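Local coordinates for cycloalternan-forming enzyme (Listeria monocytogenes serovar 1/2a, PDB 5F7U), which belongs to glycoside hydrolase family 31, combining a TIM-barrel domain with beta domains that include a family 6 carbohydrate-binding module, at residues 947-952 with 973-978; 1006-1011 with 1031-1036. The protein carries 1 engineered substitution. All blocks are in the same frame, centred on the assembly; numbering follows the deposited sequence.

Contact 1 (947-952 with 973-978); sequences HLTNVT and KEAVEF. With GLC (alpha-D-glucopyranose), chain B.
His947 and Thr949 pair with Glu977 and Ala975, joining strand 947-949 antiparallel to strand 975-981 as the outermost strand of one sheet in the beta-sandwich of the carbohydrate-binding module. At Lys973, the backbone O takes the side-chain amide of Asn950, ND2 to O 3.0 Å, the donor standing well above the carbonyl plane. Asn950 has left-handed backbone angles, and the regular pairing goes no further than Thr949 in this segment. Glu974 follows: its CA leans on Thr949 O at 3.2 Å in a CA-H...O contact, and its extended chain runs past the Asn950 carbonyl. There OE2 and Asn950 O are two acceptors side by side without a bond, while OE1 has a weak bond from Ala971 N. Ala975 forms a hydrogen-bonded pair with Thr949, N to O and O to N, and its CB faces Thr949 CB. Val976 turns to the sandwich interior. Leu948 lies alongside it, pointing the same way, with CD2 set against both methyls (3.9 Å to CG1). Val951 crosses Val976 at about a right angle, and Val966 of the facing sheet and Phe969 touch this cluster. Glu977 closes the pairing with two bonds, His947 N to Glu977 O and Glu977 N to His947 O, both 2.8 Å. With CG anti to the backbone N (chi1 178°), its extended chain carries OE2 to Gln1041; His947 NE2 is held by Asp979 instead. Leu948 turns its backbone N-H off the sheet edge to alpha-D-glucopyranose, N to O4 2.7 Å and nearly straight at 164°.

Contact 2 (1006-1011 with 1031-1036); sequences VYINGK and VPVTLQ
Ile1008 and Val1033 meet at about a right angle across the two sheets of the beta-sandwich, Ile1008 CD1 lying 3.8 Å from Val1033 CG1. The axes of the short strand segments come within 8.5 Å, their directions 27° apart, and side chains fill the interval without a direct hydrogen bond. The other branch of Ile1008, CG2, sits anti to the backbone N and reaches further along strand 1027-1035: CG2 rests 3.4 Å from Thr1034 O and touches Leu1035 CD2, the two side chains crossing obliquely. Beyond the apolar side chains the amides of Asn1009 and Gln1036 arrive from opposite directions and stack, their planes 26° apart, with Asn1009 ND2 3.6 Å from Gln1036 CD. Gln1036 CG lies between its backbone N and carbonyl carbon (chi1 45°), and from there the extended chain brings the amide to Asn1009. What fixes the Asn1009 amide is external: ND2 donates to Asn1040 OD1, and OD1 accepts from Gln1041 N. ND2 also donates to a water, 2.8 Å away, which passes a bond on to Thr1034 O. A second water links Lys1011 NZ to Thr1034 OG1, 2.8 Å from each, and that hydroxyl is bonded to Asp988 as well. Asn1009 and Gly1010 form the corners of a type I' turn closed by paired backbone bonds between Ile1008 and Lys1011, the tight hairpin joining strands 1002-1008 and 1011-1017. Around this packing, Ile1008 touches Val1042 of strand 1039-1045 in its own sheet, while Val1033 and Leu1035 touch Met991 and Tyr989 of strand 987-996, the antiparallel neighbour of strand 1027-1035.

Contacts 1 and 2 belong to the same carbohydrate-binding module, with centres about 17 Å apart and nearest atoms about 7 Å apart. Strand 1039-1045 separates strand 975-981 from strand 1002-1008 in their common sheet and bonds to both, through Val976 with Phe1044 and Tyr1007 with Val1043. Gln1041 serves each contact: its side chain holds Glu977, its backbone N holds Asn1009. Contact 1 pairs neighbours within that sheet, whereas contact 2 joins it to the facing one. Of the two, contact 1 holds residues of a glycan pocket, His947 and Leu948; the His947 side chain is also about 7 Å from another alpha-D-glucopyranose, and that of Val976 about 10 Å from a magnesium ion.

Contact 1 (947-952 with 973-978)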
loop_
_atom_site.group_PDB
_atom_site.type_symbol
_atom_site.label_atom_id
_atom_site.label_comp_id
_atom_site.label_asym_id
_atom_site.label_seq_id
_atom_site.Cartn_x
_atom_site.Cartn_y
_atom_site.Cartn_z
ATOM N N HIS A 947 14.339 33.124 -0.370
ATOM C CA HIS A 947 15.188 33.011 0.822
ATOM C C HIS A 947 15.621 34.408 1.222
ATOM O O HIS A 947 16.319 35.089 0.469
ATOM C CB HIS A 947 16.407 32.125 0.549
ATOM C CG HIS A 947 16.051 30.779 -0.003
ATOM N ND1 HIS A 947 15.665 29.727 0.797
ATOM C CD2 HIS A 947 16.006 30.317 -1.278
ATOM C CE1 HIS A 947 15.405 28.670 0.046
ATOM N NE2 HIS A 947 15.613 28.999 -1.217
ATOM N N LEU A 948 15.193 34.839 2.404
ATOM C CA LEU A 948 15.374 36.232 2.804
ATOM C C LEU A 948 16.445 36.396 3.868
ATOM O O LEU A 948 16.496 35.622 4.826
ATOM C CB LEU A 948 14.045 36.817 3.306
ATOM C CG LEU A 948 12.780 36.621 2.461
ATOM C CD1 LEU A 948 11.582 37.263 3.151
ATOM C CD2 LEU A 948 12.947 37.186 1.056
ATOM N N THR A 949 17.271 37.422 3.710
ATOM C CA THR A 949 18.312 37.759 4.686
ATOM C C THR A 949 18.155 39.201 5.129
ATOM O O THR A 949 18.284 40.121 4.305
ATOM C CB THR A 949 19.709 37.542 4.090
ATOM O OG1 THR A 949 19.811 36.186 3.656
ATOM C CG2 THR A 949 20.816 37.842 5.119
ATOM N N ASN A 950 17.881 39.377 6.433
ATOM C CA ASN A 950 17.715 40.699 7.087
ATOM C C ASN A 950 16.657 41.581 6.426
ATOM O O ASN A 950 16.797 42.813 6.355
ATOM C CB ASN A 950 19.054 41.457 7.185
ATOM C CG ASN A 950 20.118 40.687 7.933
ATOM O OD1 ASN A 950 19.846 40.064 8.958
ATOM N ND2 ASN A 950 21.350 40.742 7.432
ATOM N N VAL A 951 15.607 40.940 5.929
ATOM C CA VAL A 951 14.575 41.624 5.170
ATOM C C VAL A 951 13.249 40.908 5.412
ATOM O O VAL A 951 13.232 39.697 5.598
ATOM C CB VAL A 951 14.965 41.749 3.659
ATOM C CG1 VAL A 951 14.671 40.485 2.865
ATOM C CG2 VAL A 951 14.273 42.938 3.036
ATOM N N THR A 952 12.153 41.660 5.429
ATOM C CA THR A 952 10.834 41.101 5.758
ATOM C C THR A 952 9.823 41.396 4.648
ATOM O O THR A 952 10.147 42.065 3.648
ATOM C CB THR A 952 10.280 41.612 7.121
ATOM O OG1 THR A 952 10.106 43.034 7.071
ATOM C CG2 THR A 952 11.199 41.242 8.288
ATOM N N LYS A 973 23.966 43.866 3.394
ATOM C CA LYS A 973 23.769 42.510 3.952
ATOM C C LYS A 973 22.300 42.027 3.924
ATOM O O LYS A 973 21.960 40.967 4.469
ATOM C CB LYS A 973 24.422 42.354 5.345
ATOM C CG LYS A 973 25.918 42.647 5.349
ATOM C CD LYS A 973 26.600 42.307 6.675
ATOM C CE LYS A 973 26.940 40.818 6.802
ATOM N NZ LYS A 973 27.935 40.316 5.802
ATOM N N GLU A 974 21.445 42.795 3.256
ATOM C CA GLU A 974 20.081 42.369 2.981
ATOM C C GLU A 974 20.042 41.704 1.611
ATOM O O GLU A 974 20.633 42.214 0.652
ATOM C CB GLU A 974 19.117 43.546 3.050
ATOM C CG GLU A 974 19.035 44.164 4.448
ATOM C CD GLU A 974 17.965 45.236 4.587
ATOM O OE1 GLU A 974 17.336 45.624 3.581
ATOM O OE2 GLU A 974 17.747 45.706 5.721
ATOM N N ALA A 975 19.367 40.561 1.534
ATOM C CA ALA A 975 19.324 39.756 0.298
ATOM C C ALA A 975 18.002 39.014 0.115
ATOM O O ALA A 975 17.337 38.654 1.097
ATOM C CB ALA A 975 20.488 38.772 0.269
ATOM N N VAL A 976 17.633 38.805 -1.155
ATOM C CA VAL A 976 16.495 37.958 -1.542
ATOM C C VAL A 976 17.063 36.933 -2.533
ATOM O O VAL A 976 17.597 37.312 -3.575
ATOM C CB VAL A 976 15.335 38.772 -2.192
ATOM C CG1 VAL A 976 14.152 37.872 -2.540
ATOM C CG2 VAL A 976 14.857 39.889 -1.274
ATOM N N GLU A 977 16.963 35.650 -2.189
ATOM C CA GLU A 977 17.512 34.571 -3.021
ATOM C C GLU A 977 16.383 33.724 -3.602
ATOM O O GLU A 977 15.477 33.295 -2.877
ATOM C CB GLU A 977 18.504 33.716 -2.223
ATOM C CG GLU A 977 19.096 32.537 -3.000
ATOM C CD GLU A 977 20.235 31.804 -2.283
ATOM O OE1 GLU A 977 20.701 32.249 -1.213
ATOM O OE2 GLU A 977 20.682 30.757 -2.807
ATOM N N PHE A 978 16.447 33.508 -4.918
ATOM C CA PHE A 978 15.469 32.714 -5.664
ATOM C C PHE A 978 16.115 31.438 -6.195
ATOM O O PHE A 978 17.317 31.416 -6.539
ATOM C CB PHE A 978 14.946 33.478 -6.887
ATOM C CG PHE A 978 14.162 34.735 -6.570
ATOM C CD1 PHE A 978 14.809 35.961 -6.370
ATOM C CD2 PHE A 978 12.765 34.709 -6.528
ATOM C CE1 PHE A 978 14.081 37.122 -6.106
ATOM C CE2 PHE A 978 12.033 35.869 -6.254
ATOM C CZ PHE A 978 12.692 37.078 -6.045
HETATM C C1 GLC B . 11.620 30.931 6.826
HETATM C C2 GLC B . 11.927 32.358 7.336
HETATM C C3 GLC B . 12.356 33.292 6.204
HETATM C C4 GLC B . 13.539 32.709 5.426
HETATM C C5 GLC B . 13.346 31.239 5.009
HETATM C C6 GLC B . 14.551 30.398 5.448
HETATM O O2 GLC B . 10.826 32.935 8.052
HETATM O O3 GLC B . 12.725 34.570 6.738
HETATM O O4 GLC B . 13.779 33.505 4.265
HETATM O O5 GLC B . 12.085 30.681 5.465
HETATM O O6 GLC B . 14.535 29.116 4.808
#

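Contact 2 (1006-1011 with 1031-1036)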
loop_
_atom_site.group_PDB
_atom_site.type_symbol
_atom_site.label_atom_id
_atom_site.label_comp_id
_atom_site.label_asym_id
_atom_site.label_seq_id
_atom_site.Cartn_x
_atom_site.Cartn_y
_atom_site.Cartn_z
ATOM N N VAL A 1006 22.636 41.818 -8.616
ATOM C CA VAL A 1006 22.101 40.484 -8.860
ATOM C C VAL A 1006 23.259 39.534 -9.173
ATOM O O VAL A 1006 24.190 39.910 -9.886
ATOM C CB VAL A 1006 21.083 40.471 -10.036
ATOM C CG1 VAL A 1006 20.284 39.163 -10.029
ATOM C CG2 VAL A 1006 20.124 41.648 -9.916
ATOM N N TYR A 1007 23.185 38.318 -8.632
ATOM C CA TYR A 1007 24.128 37.250 -8.952
ATOM C C TYR A 1007 23.328 36.119 -9.567
ATOM O O TYR A 1007 22.354 35.640 -8.962
ATOM C CB TYR A 1007 24.829 36.749 -7.691
ATOM C CG TYR A 1007 25.723 37.776 -7.043
ATOM C CD1 TYR A 1007 25.205 38.744 -6.178
ATOM C CD2 TYR A 1007 27.099 37.773 -7.293
ATOM C CE1 TYR A 1007 26.039 39.683 -5.573
ATOM C CE2 TYR A 1007 27.941 38.695 -6.686
ATOM C CZ TYR A 1007 27.406 39.650 -5.834
ATOM O OH TYR A 1007 28.253 40.566 -5.253
ATOM N N ILE A 1008 23.748 35.686 -10.751
ATOM C CA ILE A 1008 23.111 34.568 -11.437
ATOM C C ILE A 1008 24.135 33.452 -11.455
ATOM O O ILE A 1008 25.146 33.548 -12.165
ATOM C CB ILE A 1008 22.701 34.923 -12.899
ATOM C CG1 ILE A 1008 21.863 36.221 -12.974
ATOM C CG2 ILE A 1008 22.004 33.714 -13.556
ATOM C CD1 ILE A 1008 20.518 36.150 -12.276
ATOM N N ASN A 1009 23.897 32.416 -10.646
ATOM C CA ASN A 1009 24.886 31.353 -10.465
ATOM C C ASN A 1009 26.293 31.924 -10.263
ATOM O O ASN A 1009 27.250 31.451 -10.877
ATOM C CB ASN A 1009 24.864 30.402 -11.671
ATOM C CG ASN A 1009 23.533 29.730 -11.848
ATOM O OD1 ASN A 1009 22.943 29.212 -10.885
ATOM N ND2 ASN A 1009 23.039 29.725 -13.089
ATOM N N GLY A 1010 26.392 32.946 -9.408
ATOM C CA GLY A 1010 27.671 33.578 -9.045
ATOM C C GLY A 1010 28.147 34.746 -9.906
ATOM O O GLY A 1010 29.138 35.403 -9.558
ATOM N N LYS A 1011 27.465 34.993 -11.029
ATOM C CA LYS A 1011 27.872 36.045 -11.986
ATOM C C LYS A 1011 27.104 37.325 -11.671
ATOM O O LYS A 1011 25.874 37.342 -11.732
ATOM C CB LYS A 1011 27.622 35.592 -13.437
ATOM C CG LYS A 1011 28.189 36.543 -14.497
ATOM C CD LYS A 1011 27.830 36.079 -15.899
ATOM C CE LYS A 1011 28.643 36.833 -16.944
ATOM N NZ LYS A 1011 28.338 36.289 -18.303
ATOM N N VAL A 1031 15.767 42.482 -17.286
ATOM C CA VAL A 1031 17.190 42.233 -17.009
ATOM C C VAL A 1031 17.644 41.011 -17.830
ATOM O O VAL A 1031 17.032 39.935 -17.694
ATOM C CB VAL A 1031 17.417 41.961 -15.492
ATOM C CG1 VAL A 1031 18.891 41.694 -15.186
ATOM C CG2 VAL A 1031 16.874 43.109 -14.637
ATOM N N PRO A 1032 18.714 41.156 -18.657
ATOM C CA PRO A 1032 19.244 39.994 -19.387
ATOM C C PRO A 1032 19.993 39.047 -18.452
ATOM O O PRO A 1032 20.865 39.490 -17.674
ATOM C CB PRO A 1032 20.197 40.611 -20.432
ATOM C CG PRO A 1032 20.580 41.938 -19.879
ATOM C CD PRO A 1032 19.506 42.385 -18.912
ATOM N N VAL A 1033 19.620 37.758 -18.496
ATOM C CA VAL A 1033 20.249 36.727 -17.670
ATOM C C VAL A 1033 20.573 35.518 -18.537
ATOM O O VAL A 1033 19.977 35.333 -19.609
ATOM C CB VAL A 1033 19.373 36.297 -16.446
ATOM C CG1 VAL A 1033 19.073 37.479 -15.520
ATOM C CG2 VAL A 1033 18.084 35.606 -16.879
ATOM N N THR A 1034 21.518 34.704 -18.074
ATOM C CA THR A 1034 21.857 33.457 -18.748
ATOM C C THR A 1034 21.565 32.358 -17.744
ATOM O O THR A 1034 22.125 32.363 -16.629
ATOM C CB THR A 1034 23.336 33.443 -19.175
ATOM O OG1 THR A 1034 23.564 34.505 -20.103
ATOM C CG2 THR A 1034 23.696 32.124 -19.842
ATOM N N LEU A 1035 20.655 31.455 -18.114
ATOM C CA LEU A 1035 20.244 30.374 -17.217
ATOM C C LEU A 1035 20.680 29.024 -17.736
ATOM O O LEU A 1035 20.678 28.775 -18.949
ATOM C CB LEU A 1035 18.730 30.381 -17.008
ATOM C CG LEU A 1035 18.171 31.661 -16.389
ATOM C CD1 LEU A 1035 16.665 31.458 -16.220
ATOM C CD2 LEU A 1035 18.816 32.001 -15.041
ATOM N N GLN A 1036 21.060 28.157 -16.810
ATOM C CA GLN A 1036 21.432 26.802 -17.186
ATOM C C GLN A 1036 20.338 25.808 -16.828
ATOM O O GLN A 1036 19.298 26.187 -16.284
ATOM C CB GLN A 1036 22.781 26.418 -16.566
ATOM C CG GLN A 1036 22.933 26.793 -15.117
ATOM C CD GLN A 1036 24.349 26.701 -14.622
ATOM O OE1 GLN A 1036 25.301 27.135 -15.288
ATOM N NE2 GLN A 1036 24.509 26.137 -13.440
HETATM O O HOH W 1 24.016 30.805 -15.441
HETATM O O HOH W 2 25.563 36.007 -18.828
#